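Afamin (Homo sapiens, PDB 6FAK) carries hydrophobic molecules in body fluids, binds vitamin E and keeps lipidated Wnt proteins soluble and active. Local coordinates at residues His215-Ala220 / Leu344-Leu349; Ala331-Glu336 / Leu350-Ile355; Lys389-Glu394 / Ala448-Leu453; Gln224-Ile229 / Ile235-Asp240. One frame throughout, in Å; residues are numbered along the deposited sequence. Where two conformers were deposited one is given.

Contact 1: residues His215-Ala220 / Leu344-Leu349; sequences HFIYIA and LSIPEL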
loop_
_atom_site.group_PDB
_atom_site.type_symbol
_atom_site.label_atom_id
_atom_site.label_comp_id
_atom_site.label_asym_id
_atom_site.label_seq_id
_atom_site.Cartn_x
_atom_site.Cartn_y
_atom_site.Cartn_z
ATOM N N HIS A 215 9.073 8.926 10.965
ATOM C CA HIS A 215 9.280 7.983 12.091
ATOM C C HIS A 215 8.308 8.188 13.292
ATOM O O HIS A 215 8.223 7.343 14.212
ATOM C CB HIS A 215 10.726 8.007 12.579
ATOM C CG HIS A 215 11.012 9.071 13.588
ATOM N ND1 HIS A 215 11.137 10.403 13.248
ATOM C CD2 HIS A 215 11.208 9.006 14.927
ATOM C CE1 HIS A 215 11.356 11.119 14.337
ATOM N NE2 HIS A 215 11.433 10.296 15.365
ATOM N N PHE A 216 7.542 9.270 13.261
ATOM C CA PHE A 216 6.359 9.372 14.118
ATOM C C PHE A 216 5.299 8.283 13.863
ATOM O O PHE A 216 4.646 7.795 14.807
ATOM C CB PHE A 216 5.810 10.798 14.146
ATOM C CG PHE A 216 6.619 11.692 15.031
ATOM C CD1 PHE A 216 7.887 12.152 14.626
ATOM C CD2 PHE A 216 6.199 11.996 16.306
ATOM C CE1 PHE A 216 8.666 12.960 15.464
ATOM C CE2 PHE A 216 6.984 12.784 17.156
ATOM C CZ PHE A 216 8.212 13.250 16.760
ATOM N N ILE A 217 5.219 7.852 12.608
ATOM C CA ILE A 217 4.386 6.723 12.247
ATOM C C ILE A 217 4.790 5.476 13.027
ATOM O O ILE A 217 3.932 4.785 13.510
ATOM C CB ILE A 217 4.446 6.383 10.726
ATOM C CG1 ILE A 217 3.823 7.493 9.915
ATOM C CG2 ILE A 217 3.728 5.051 10.413
ATOM C CD1 ILE A 217 3.991 7.273 8.422
ATOM N N TYR A 218 6.091 5.189 13.121
ATOM C CA TYR A 218 6.568 3.976 13.761
ATOM C C TYR A 218 6.415 4.086 15.274
ATOM O O TYR A 218 6.156 3.090 15.973
ATOM C CB TYR A 218 8.040 3.618 13.369
ATOM C CG TYR A 218 8.517 3.965 11.951
ATOM C CD1 TYR A 218 7.789 3.561 10.820
ATOM C CD2 TYR A 218 9.738 4.626 11.739
ATOM C CE1 TYR A 218 8.233 3.889 9.525
ATOM C CE2 TYR A 218 10.208 4.911 10.459
ATOM C CZ TYR A 218 9.448 4.561 9.343
ATOM O OH TYR A 218 9.895 4.909 8.071
ATOM N N ILE A 219 6.602 5.284 15.818
ATOM C CA ILE A 219 6.380 5.467 17.260
ATOM C C ILE A 219 4.934 5.158 17.552
ATOM O O ILE A 219 4.617 4.425 18.518
ATOM C CB ILE A 219 6.730 6.890 17.766
ATOM C CG1 ILE A 219 8.235 7.186 17.650
ATOM C CG2 ILE A 219 6.274 7.049 19.234
ATOM C CD1 ILE A 219 8.580 8.673 17.665
ATOM N N ALA A 220 4.036 5.704 16.730
ATOM C CA ALA A 220 2.608 5.507 17.005
ATOM C C ALA A 220 2.211 4.036 16.901
ATOM O O ALA A 220 1.565 3.561 17.783
ATOM C CB ALA A 220 1.722 6.370 16.120
ATOM N N LEU A 344 -7.666 4.403 18.389
ATOM C CA LEU A 344 -7.448 5.460 17.382
ATOM C C LEU A 344 -6.636 4.957 16.210
ATOM O O LEU A 344 -5.765 4.064 16.359
ATOM C CB LEU A 344 -6.771 6.699 17.988
ATOM C CG LEU A 344 -7.541 7.401 19.116
ATOM C CD1 LEU A 344 -6.847 8.652 19.612
ATOM C CD2 LEU A 344 -8.984 7.704 18.745
ATOM N N SER A 345 -6.921 5.516 15.043
ATOM C CA SER A 345 -6.131 5.252 13.851
ATOM C C SER A 345 -4.763 5.935 13.925
ATOM O O SER A 345 -4.571 6.865 14.656
ATOM C CB SER A 345 -6.873 5.732 12.614
ATOM O OG SER A 345 -6.864 7.136 12.500
ATOM N N ILE A 346 -3.836 5.451 13.123
ATOM C CA ILE A 346 -2.531 6.063 13.029
ATOM C C ILE A 346 -2.622 7.507 12.520
ATOM O O ILE A 346 -2.022 8.369 13.140
ATOM C CB ILE A 346 -1.517 5.191 12.242
ATOM C CG1 ILE A 346 -1.418 3.757 12.819
ATOM C CG2 ILE A 346 -0.145 5.831 12.241
ATOM C CD1 ILE A 346 -1.080 3.645 14.299
ATOM N N PRO A 347 -3.396 7.791 11.439
ATOM C CA PRO A 347 -3.561 9.193 10.998
ATOM C C PRO A 347 -4.194 10.128 12.070
ATOM O O PRO A 347 -3.754 11.262 12.233
ATOM C CB PRO A 347 -4.450 9.078 9.738
ATOM C CG PRO A 347 -4.316 7.700 9.279
ATOM C CD PRO A 347 -3.932 6.837 10.454
ATOM N N GLU A 348 -5.159 9.587 12.853
ATOM C CA GLU A 348 -5.769 10.332 13.933
ATOM C C GLU A 348 -4.710 10.664 15.005
ATOM O O GLU A 348 -4.655 11.761 15.458
ATOM C CB GLU A 348 -6.977 9.623 14.564
ATOM C CG GLU A 348 -7.690 10.529 15.605
ATOM C CD GLU A 348 -8.315 11.801 14.989
ATOM O OE1 GLU A 348 -8.677 11.797 13.785
ATOM O OE2 GLU A 348 -8.506 12.799 15.726
ATOM N N LEU A 349 -3.874 9.707 15.368
ATOM C CA LEU A 349 -2.812 9.984 16.352
ATOM C C LEU A 349 -1.849 11.063 15.850
ATOM O O LEU A 349 -1.466 11.902 16.596
ATOM C CB LEU A 349 -2.041 8.741 16.674
ATOM C CG LEU A 349 -2.851 7.679 17.412
ATOM C CD1 LEU A 349 -2.148 6.355 17.369
ATOM C CD2 LEU A 349 -3.146 8.105 18.837
#
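A220 and I346 bring the two backbones closest, with CA atoms 6.5 Å apart, where the first turn of helix 346-363 lies beside helix 216-225. Both residues point their CB atoms toward the partner segment. No hydrogen bond crosses; the contact is made mainly by methyl groups, with one touch on the A220 backbone. I346 has a folded side chain, with chi2 at -55°, and this turns its CD1 over A220. CD1 of I346 lies 4.2 Å from the carbonyl C of A220 and 4.3 Å from CB of A220. The other branch serves a second neighbour: CG2 of I346 is 4.4 Å from CG2 of I217. L349 brings its CD1 to 4.1 Å from CB of A220. The small alanine methyl thus meets two larger side chains, which probably lets the helices come near. S345 is the N-cap of helix 346-363. Its OG accepts from N of E348 at 3.0 Å, with an N-H...O angle of 154°. The same OG is hydrogen-bonded to D451, and N of I346 to OD1 of N452. Residues 215-220 lie in the region that forms the binding pocket for hydrophobic ligands. I346 and P347, with A448, C449 and N452 of helix 446-462, line a site that holds a polyether, probably from the crystallisation liquor. The contact is helix-to-helix packing of the predominantly helical albumin fold, beside its ligand sites.

Contact 2: residues Ala331-Glu336 / Leu350-Ile355; sequences AKFTFE and LRIVQI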
loop_
_atom_site.group_PDB
_atom_site.type_symbol
_atom_site.label_atom_id
_atom_site.label_comp_id
_atom_site.label_asym_id
_atom_site.label_seq_id
_atom_site.Cartn_x
_atom_site.Cartn_y
_atom_site.Cartn_z
ATOM N N ALA A 331 8.074 12.966 20.541
ATOM C CA ALA A 331 8.151 11.490 20.521
ATOM C C ALA A 331 7.574 10.849 21.783
ATOM O O ALA A 331 6.820 9.874 21.705
ATOM C CB ALA A 331 9.597 11.013 20.298
ATOM N N LYS A 332 7.932 11.403 22.955
ATOM C CA LYS A 332 7.385 10.929 24.206
ATOM C C LYS A 332 5.860 11.146 24.305
ATOM O O LYS A 332 5.129 10.278 24.797
ATOM C CB LYS A 332 8.066 11.575 25.407
ATOM C CG LYS A 332 7.827 10.759 26.670
ATOM C CD LYS A 332 8.703 11.177 27.821
ATOM C CE LYS A 332 8.767 10.072 28.905
ATOM N NZ LYS A 332 7.524 9.265 29.097
ATOM N N PHE A 333 5.384 12.302 23.872
ATOM C CA PHE A 333 3.934 12.536 23.787
ATOM C C PHE A 333 3.253 11.488 22.883
ATOM O O PHE A 333 2.262 10.879 23.267
ATOM C CB PHE A 333 3.605 13.946 23.277
ATOM C CG PHE A 333 2.133 14.135 23.050
ATOM C CD1 PHE A 333 1.274 14.317 24.124
ATOM C CD2 PHE A 333 1.598 14.044 21.745
ATOM C CE1 PHE A 333 -0.094 14.450 23.906
ATOM C CE2 PHE A 333 0.248 14.194 21.523
ATOM C CZ PHE A 333 -0.611 14.391 22.590
ATOM N N THR A 334 3.855 11.227 21.734
ATOM C CA THR A 334 3.288 10.315 20.774
ATOM C C THR A 334 3.219 8.879 21.406
ATOM O O THR A 334 2.192 8.217 21.360
ATOM C CB THR A 334 4.079 10.324 19.451
ATOM O OG1 THR A 334 4.193 11.661 18.902
ATOM C CG2 THR A 334 3.415 9.363 18.466
ATOM N N PHE A 335 4.326 8.477 22.042
ATOM C CA PHE A 335 4.422 7.221 22.810
ATOM C C PHE A 335 3.304 7.100 23.854
ATOM O O PHE A 335 2.527 6.126 23.862
ATOM C CB PHE A 335 5.803 7.119 23.439
ATOM C CG PHE A 335 5.921 6.109 24.524
ATOM C CD1 PHE A 335 5.863 4.747 24.233
ATOM C CD2 PHE A 335 6.123 6.511 25.846
ATOM C CE1 PHE A 335 6.017 3.809 25.268
ATOM C CE2 PHE A 335 6.268 5.583 26.865
ATOM C CZ PHE A 335 6.209 4.227 26.584
ATOM N N GLU A 336 3.239 8.084 24.734
ATOM C CA GLU A 336 2.283 8.035 25.854
ATOM C C GLU A 336 0.824 8.085 25.356
ATOM O O GLU A 336 -0.029 7.298 25.851
ATOM C CB GLU A 336 2.540 9.169 26.845
ATOM C CG GLU A 336 3.846 9.059 27.636
ATOM C CD GLU A 336 3.935 7.814 28.546
ATOM O OE1 GLU A 336 2.930 7.152 28.793
ATOM O OE2 GLU A 336 5.039 7.473 29.027
ATOM N N LEU A 350 -1.479 11.009 14.569
ATOM C CA LEU A 350 -0.583 12.018 14.021
ATOM C C LEU A 350 -1.230 13.384 13.908
ATOM O O LEU A 350 -0.538 14.366 14.071
ATOM C CB LEU A 350 -0.035 11.590 12.651
ATOM C CG LEU A 350 0.659 10.219 12.738
ATOM C CD1 LEU A 350 1.033 9.784 11.322
ATOM C CD2 LEU A 350 1.850 10.239 13.650
ATOM N N ARG A 351 -2.549 13.461 13.614
ATOM C CA ARG A 351 -3.250 14.716 13.681
ATOM C C ARG A 351 -3.195 15.332 15.118
ATOM O O ARG A 351 -2.947 16.532 15.274
ATOM C CB ARG A 351 -4.712 14.593 13.177
ATOM C CG ARG A 351 -4.790 14.363 11.665
ATOM C CD ARG A 351 -6.226 14.441 11.214
ATOM N NE ARG A 351 -6.973 13.239 11.543
ATOM C CZ ARG A 351 -7.120 12.152 10.795
ATOM N NH1 ARG A 351 -6.457 12.007 9.662
ATOM N NH2 ARG A 351 -7.899 11.173 11.211
ATOM N N ILE A 352 -3.407 14.483 16.112
ATOM C CA ILE A 352 -3.333 14.874 17.509
ATOM C C ILE A 352 -1.938 15.404 17.878
ATOM O O ILE A 352 -1.817 16.442 18.557
ATOM C CB ILE A 352 -3.861 13.731 18.445
ATOM C CG1 ILE A 352 -5.381 13.665 18.248
ATOM C CG2 ILE A 352 -3.495 13.978 19.919
ATOM C CD1 ILE A 352 -6.012 12.417 18.784
ATOM N N VAL A 353 -0.898 14.744 17.389
ATOM C CA VAL A 353 0.459 15.207 17.654
ATOM C C VAL A 353 0.656 16.609 17.062
ATOM O O VAL A 353 1.207 17.502 17.744
ATOM C CB VAL A 353 1.537 14.234 17.151
ATOM C CG1 VAL A 353 2.922 14.832 17.363
ATOM C CG2 VAL A 353 1.459 12.864 17.848
ATOM N N GLN A 354 0.191 16.824 15.830
ATOM C CA GLN A 354 0.329 18.131 15.199
ATOM C C GLN A 354 -0.438 19.229 15.908
ATOM O O GLN A 354 0.049 20.374 16.049
ATOM C CB GLN A 354 -0.142 18.059 13.740
ATOM C CG GLN A 354 0.058 19.342 12.959
ATOM C CD GLN A 354 1.540 19.673 12.833
ATOM O OE1 GLN A 354 2.327 18.823 12.385
ATOM N NE2 GLN A 354 1.936 20.870 13.277
ATOM N N ILE A 355 -1.669 18.916 16.275
ATOM C CA ILE A 355 -2.492 19.848 17.056
ATOM C C ILE A 355 -1.815 20.221 18.373
ATOM O O ILE A 355 -1.840 21.378 18.753
ATOM C CB ILE A 355 -3.878 19.299 17.271
ATOM C CG1 ILE A 355 -4.618 19.415 15.935
ATOM C CG2 ILE A 355 -4.654 20.057 18.348
ATOM C CD1 ILE A 355 -5.843 18.557 15.897
#
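F333 and T334 meet I352 and V353 in a helical hairpin, formed by helix 326-339, a short connection and helix 346-363. The segment axes approach to 10.3 Å, and their directions differ by 138°, which is closer to antiparallel than to parallel. F333 supplies the flat group. Its CG is anti to the backbone N (chi1 174°), which sends the ring out to the second helix. The ring meets that helix with its edge. CG2 of I352 lies in the ring plane, 4.0 Å from CZ of F333. CE2 of F333 is 4.0 Å from CA of V353, so the ring touches backbone as well as side chain. CD2 of F333 is 4.1 Å from CG2 of V353. Outside the pair, Y356 stacks on the F333 ring and F312 meets it edge-to-face. The hairpin belongs to the second albumin domain, whose helices 326-339 and 346-363 are joined here by apolar side chains. T334 crosses V353 at about a right angle. Its OG1 is 3.2 Å from CG2 of V353, a tight approach, and 3.7 Å from CG1. The hydroxyl is nevertheless satisfied, by a hydrogen bond with O of F330 one turn back in its own helix. Within the first helix, away from this contact, NZ of K332 forms a salt bridge with OE2 of E336 at 3.1 Å. OE1 of that glutamate pairs with R339 and R340.

Contact 3: residues Lys389-Glu394 / Ala448-Leu453; sequences KMVQQE and ACVDNL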
loop_
_atom_site.group_PDB
_atom_site.type_symbol
_atom_site.label_atom_id
_atom_site.label_comp_id
_atom_site.label_asym_id
_atom_site.label_seq_id
_atom_site.Cartn_x
_atom_site.Cartn_y
_atom_site.Cartn_z
ATOM N N LYS A 389 -17.388 11.054 13.677
ATOM C CA LYS A 389 -18.677 11.304 13.016
ATOM C C LYS A 389 -18.637 11.028 11.511
ATOM O O LYS A 389 -19.611 10.532 10.958
ATOM C CB LYS A 389 -19.141 12.750 13.244
ATOM C CG LYS A 389 -19.452 13.104 14.711
ATOM C CD LYS A 389 -20.938 13.290 15.027
ATOM C CE LYS A 389 -21.678 11.972 15.214
ATOM N NZ LYS A 389 -21.518 11.430 16.596
ATOM N N MET A 390 -17.525 11.360 10.855
ATOM C CA MET A 390 -17.368 11.127 9.405
ATOM C C MET A 390 -17.373 9.643 9.087
ATOM O O MET A 390 -18.078 9.184 8.176
ATOM C CB MET A 390 -16.098 11.785 8.849
ATOM C CG MET A 390 -16.212 13.307 8.688
ATOM S SD MET A 390 -14.713 14.115 8.070
ATOM C CE MET A 390 -14.906 15.768 8.739
ATOM N N VAL A 391 -16.609 8.880 9.849
ATOM C CA VAL A 391 -16.596 7.437 9.694
ATOM C C VAL A 391 -17.942 6.824 9.962
ATOM O O VAL A 391 -18.387 5.917 9.216
ATOM C CB VAL A 391 -15.503 6.803 10.554
ATOM C CG1 VAL A 391 -15.634 5.301 10.619
ATOM C CG2 VAL A 391 -14.145 7.186 9.958
ATOM N N GLN A 392 -18.602 7.279 11.017
ATOM C CA GLN A 392 -19.947 6.795 11.315
ATOM C C GLN A 392 -20.924 7.036 10.149
ATOM O O GLN A 392 -21.695 6.156 9.798
ATOM C CB GLN A 392 -20.478 7.429 12.608
ATOM C CG GLN A 392 -19.813 6.865 13.833
ATOM C CD GLN A 392 -20.141 7.633 15.114
ATOM O OE1 GLN A 392 -20.380 8.840 15.102
ATOM N NE2 GLN A 392 -20.133 6.926 16.226
ATOM N N GLN A 393 -20.851 8.219 9.527
ATOM C CA GLN A 393 -21.690 8.541 8.372
ATOM C C GLN A 393 -21.371 7.624 7.165
ATOM O O GLN A 393 -22.282 7.047 6.559
ATOM C CB GLN A 393 -21.554 10.032 8.004
ATOM C CG GLN A 393 -22.183 10.935 9.069
ATOM C CD GLN A 393 -22.214 12.413 8.707
ATOM O OE1 GLN A 393 -21.318 12.935 8.027
ATOM N NE2 GLN A 393 -23.259 13.098 9.161
ATOM N N GLU A 394 -20.084 7.448 6.868
ATOM C CA GLU A 394 -19.658 6.583 5.778
ATOM C C GLU A 394 -20.112 5.136 6.032
ATOM O O GLU A 394 -20.624 4.504 5.102
ATOM C CB GLU A 394 -18.144 6.659 5.533
ATOM C CG GLU A 394 -17.585 8.018 5.102
ATOM C CD GLU A 394 -16.074 8.214 5.354
ATOM O OE1 GLU A 394 -15.501 7.606 6.299
ATOM O OE2 GLU A 394 -15.417 9.003 4.612
ATOM N N ALA A 448 -10.727 3.009 14.075
ATOM C CA ALA A 448 -9.316 2.820 13.769
ATOM C C ALA A 448 -9.114 2.063 12.434
ATOM O O ALA A 448 -8.309 2.466 11.561
ATOM C CB ALA A 448 -8.590 2.103 14.902
ATOM N N CYS A 449 -9.870 0.997 12.274
ATOM C CA CYS A 449 -9.764 0.150 11.085
ATOM C C CYS A 449 -10.066 0.930 9.785
ATOM O O CYS A 449 -9.266 0.932 8.846
ATOM C CB CYS A 449 -10.679 -1.075 11.257
ATOM S SG CYS A 449 -10.614 -2.288 9.917
ATOM N N VAL A 450 -11.218 1.612 9.753
ATOM C CA VAL A 450 -11.641 2.357 8.593
ATOM C C VAL A 450 -10.644 3.494 8.260
ATOM O O VAL A 450 -10.256 3.675 7.095
ATOM C CB VAL A 450 -13.040 2.972 8.804
ATOM C CG1 VAL A 450 -13.404 3.951 7.691
ATOM C CG2 VAL A 450 -14.099 1.877 8.890
ATOM N N ASP A 451 -10.245 4.268 9.257
ATOM C CA ASP A 451 -9.418 5.437 8.961
ATOM C C ASP A 451 -8.020 4.972 8.523
ATOM O O ASP A 451 -7.448 5.566 7.624
ATOM C CB ASP A 451 -9.415 6.402 10.142
ATOM C CG ASP A 451 -8.858 7.794 9.798
ATOM O OD1 ASP A 451 -9.202 8.402 8.765
ATOM O OD2 ASP A 451 -8.033 8.317 10.560
ATOM N N ASN A 452 -7.512 3.889 9.115
ATOM C CA ASN A 452 -6.228 3.304 8.730
ATOM C C ASN A 452 -6.254 2.829 7.260
ATOM O O ASN A 452 -5.334 3.120 6.479
ATOM C CB ASN A 452 -5.862 2.123 9.636
ATOM C CG ASN A 452 -5.207 2.547 10.975
ATOM O OD1 ASN A 452 -4.670 3.642 11.127
ATOM N ND2 ASN A 452 -5.244 1.635 11.948
ATOM N N LEU A 453 -7.275 2.062 6.905
ATOM C CA LEU A 453 -7.367 1.523 5.554
ATOM C C LEU A 453 -7.728 2.559 4.516
ATOM O O LEU A 453 -7.190 2.512 3.424
ATOM C CB LEU A 453 -8.331 0.355 5.472
ATOM C CG LEU A 453 -7.896 -0.944 6.147
ATOM C CD1 LEU A 453 -8.973 -1.988 5.907
ATOM C CD2 LEU A 453 -6.582 -1.461 5.616
#
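V391 and V450 join helix 376-417 to helix 446-462 in the third albumin domain. The CA atoms of the two valines are 7.2 Å apart. The apolar part of the contact is this one pair. The two valines meet end-on, methyl to methyl. Each has CG1 anti to its own N, with chi1 169° in V391 and 170° in V450. The two CG1 atoms of V391 and V450 meet at 3.9 Å. CG2 of V391 also lies 4.0 Å from CG1 of V450, so that one methyl of V450 touches both branches of V391. The covalent part is close by. The neighbouring C440 and C441 bond to C449 and C395 on two different helices, the paired disulfides of the albumin family. The polar part flanks the valines. OE1 of E394 comes only within 4.4 Å of CG1 of V450. OD2 of D451 forms a salt bridge with R351. E394 and D451 probably repel little, because the guanidinium of R486 serves both: NH2 takes OE1 of E394, NH1 takes OD1 of D451, and these oxygens are 6.8 Å apart.

Contact 4: residues Gln224-Ile229 / Ile235-Asp240; sequences QKFPKI and ISLVED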
loop_
_atom_site.group_PDB
_atom_site.type_symbol
_atom_site.label_atom_id
_atom_site.label_comp_id
_atom_site.label_asym_id
_atom_site.label_seq_id
_atom_site.Cartn_x
_atom_site.Cartn_y
_atom_site.Cartn_z
ATOM N N GLN A 224 1.243 1.507 20.189
ATOM C CA GLN A 224 -0.063 0.816 20.225
ATOM C C GLN A 224 0.064 -0.684 20.353
ATOM O O GLN A 224 -0.679 -1.307 21.105
ATOM C CB GLN A 224 -0.901 1.090 18.967
ATOM C CG GLN A 224 -1.909 2.163 19.148
ATOM C CD GLN A 224 -2.816 2.350 17.942
ATOM O OE1 GLN A 224 -2.567 1.842 16.833
ATOM N NE2 GLN A 224 -3.851 3.121 18.148
ATOM N N LYS A 225 0.978 -1.258 19.584
ATOM C CA LYS A 225 1.168 -2.698 19.553
ATOM C C LYS A 225 1.832 -3.251 20.812
ATOM O O LYS A 225 1.476 -4.346 21.266
ATOM C CB LYS A 225 2.005 -3.070 18.329
ATOM C CG LYS A 225 2.064 -4.566 18.061
ATOM C CD LYS A 225 2.961 -4.841 16.870
ATOM C CE LYS A 225 2.945 -6.308 16.445
ATOM N NZ LYS A 225 1.957 -6.498 15.342
ATOM N N PHE A 226 2.795 -2.512 21.364
ATOM C CA PHE A 226 3.563 -2.954 22.539
ATOM C C PHE A 226 3.421 -1.919 23.638
ATOM O O PHE A 226 4.384 -1.258 24.002
ATOM C CB PHE A 226 5.045 -3.129 22.185
ATOM C CG PHE A 226 5.292 -4.054 21.022
ATOM C CD1 PHE A 226 4.783 -5.345 21.023
ATOM C CD2 PHE A 226 6.071 -3.652 19.950
ATOM C CE1 PHE A 226 4.999 -6.204 19.962
ATOM C CE2 PHE A 226 6.301 -4.502 18.878
ATOM C CZ PHE A 226 5.758 -5.790 18.885
ATOM N N PRO A 227 2.224 -1.786 24.203
ATOM C CA PRO A 227 2.005 -0.685 25.123
ATOM C C PRO A 227 2.726 -0.828 26.465
ATOM O O PRO A 227 2.785 0.146 27.197
ATOM C CB PRO A 227 0.501 -0.697 25.324
ATOM C CG PRO A 227 0.086 -2.088 25.050
ATOM C CD PRO A 227 0.984 -2.542 23.956
ATOM N N LYS A 228 3.292 -1.991 26.768
ATOM C CA LYS A 228 4.091 -2.129 27.995
ATOM C C LYS A 228 5.587 -1.796 27.809
ATOM O O LYS A 228 6.325 -1.797 28.774
ATOM C CB LYS A 228 3.872 -3.529 28.613
ATOM C CG LYS A 228 4.787 -4.635 28.128
ATOM C CD LYS A 228 4.610 -5.938 28.921
ATOM C CE LYS A 228 5.922 -6.403 29.571
ATOM N NZ LYS A 228 5.982 -7.884 29.696
ATOM N N ILE A 229 6.038 -1.495 26.587
ATOM C CA ILE A 229 7.449 -1.187 26.322
ATOM C C ILE A 229 7.909 0.092 27.018
ATOM O O ILE A 229 7.122 1.027 27.140
ATOM C CB ILE A 229 7.673 -1.069 24.783
ATOM C CG1 ILE A 229 9.150 -1.126 24.406
ATOM C CG2 ILE A 229 7.025 0.212 24.219
ATOM C CD1 ILE A 229 9.320 -1.129 22.889
ATOM N N ILE A 235 12.353 3.825 21.496
ATOM C CA ILE A 235 13.167 4.686 20.628
ATOM C C ILE A 235 14.248 3.878 19.941
ATOM O O ILE A 235 14.443 4.010 18.748
ATOM C CB ILE A 235 13.745 5.934 21.340
ATOM C CG1 ILE A 235 12.612 6.868 21.737
ATOM C CG2 ILE A 235 14.787 6.647 20.489
ATOM C CD1 ILE A 235 11.696 7.332 20.640
ATOM N N SER A 236 14.866 2.967 20.657
ATOM C CA SER A 236 15.861 2.096 20.073
ATOM C C SER A 236 15.298 1.215 18.931
ATOM O O SER A 236 15.927 1.077 17.857
ATOM C CB SER A 236 16.499 1.236 21.178
ATOM O OG SER A 236 17.552 0.499 20.627
ATOM N N LEU A 237 14.096 0.693 19.148
ATOM C CA LEU A 237 13.411 -0.140 18.167
ATOM C C LEU A 237 13.010 0.692 16.943
ATOM O O LEU A 237 13.152 0.236 15.812
ATOM C CB LEU A 237 12.197 -0.809 18.796
ATOM C CG LEU A 237 11.359 -1.787 18.000
ATOM C CD1 LEU A 237 12.229 -2.926 17.461
ATOM C CD2 LEU A 237 10.208 -2.307 18.838
ATOM N N VAL A 238 12.513 1.896 17.189
ATOM C CA VAL A 238 12.149 2.822 16.144
ATOM C C VAL A 238 13.335 3.131 15.229
ATOM O O VAL A 238 13.136 3.218 14.005
ATOM C CB VAL A 238 11.534 4.108 16.683
ATOM C CG1 VAL A 238 11.508 5.232 15.629
ATOM C CG2 VAL A 238 10.144 3.825 17.213
ATOM N N GLU A 239 14.535 3.290 15.793
ATOM C CA GLU A 239 15.757 3.450 14.986
ATOM C C GLU A 239 16.024 2.279 14.037
ATOM O O GLU A 239 16.329 2.510 12.852
ATOM C CB GLU A 239 17.000 3.699 15.869
ATOM C CG GLU A 239 16.981 5.054 16.536
ATOM C CD GLU A 239 17.736 6.098 15.742
ATOM O OE1 GLU A 239 17.735 6.051 14.484
ATOM O OE2 GLU A 239 18.368 6.967 16.377
ATOM N N ASP A 240 15.855 1.053 14.535
ATOM C CA ASP A 240 15.974 -0.138 13.713
ATOM C C ASP A 240 14.893 -0.204 12.616
ATOM O O ASP A 240 15.209 -0.515 11.442
ATOM C CB ASP A 240 15.947 -1.417 14.552
ATOM C CG ASP A 240 17.220 -1.636 15.407
ATOM O OD1 ASP A 240 18.249 -0.947 15.250
ATOM O OD2 ASP A 240 17.176 -2.535 16.281
#
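L237 has CG anti to its backbone N (chi1 -177°), and chi2 at 56° then places CD2 before I229 and F226. I229 is stretched out, with chi2 at 175°, which carries its CD1 to the same place. CD1 of I229 and CD2 of L237 are 4.3 Å apart. CE2 of F226 lies 4.5 Å from CD2 of L237, a looser touch. One leucine methyl therefore serves both partners. No hydrogen bond crosses, and the backbones stay well apart: the nearest CA atoms, of I229 and I235, are 10.0 Å from each other. The gap is bridged by long side chains. The chain path explains the pairing. F226 is the first residue to leave the conformation of helix 216-225, and a type I beta turn runs from F226 to I229. It is closed by N of I229 hydrogen-bonding to O of F226 at 3.1 Å. The turn sets both side chains toward helix 231-250. The F226 ring is also packed from within its own segment, with CG of K225 3.8 Å above one face, toward the rim. NZ of that lysine is hydrogen-bonded to the carbonyls of I293 and S296. L237 is backed by L222 and by H266 and I267 of helix 253-268. The contact packs the turn that ends helix 216-225 against helix 231-250 in the second albumin domain, within the pocket region for hydrophobic ligands.

All four contacts are largely buried, and none has a hydrogen bond across its own segments. Every touching residue of contact 4 is buried, whereas contact 3 has a more exposed flank, with K389, M390 and Q393 at the surface. Contacts 1, 2 and 4 belong to the second albumin domain, contact 3 to the third. Contacts 1 and 2 share helix 346-363, and contacts 1 and 4 share helix 216-225. F216 and I219 pack on A331, so contacts 1 and 2 lie directly on each other. Contact 2 adds an aromatic ring; the others rely on aliphatic branches, with a ring as minor partner in contact 4. Polar chemistry gathers where domains meet, at D451 and N452 of contact 3.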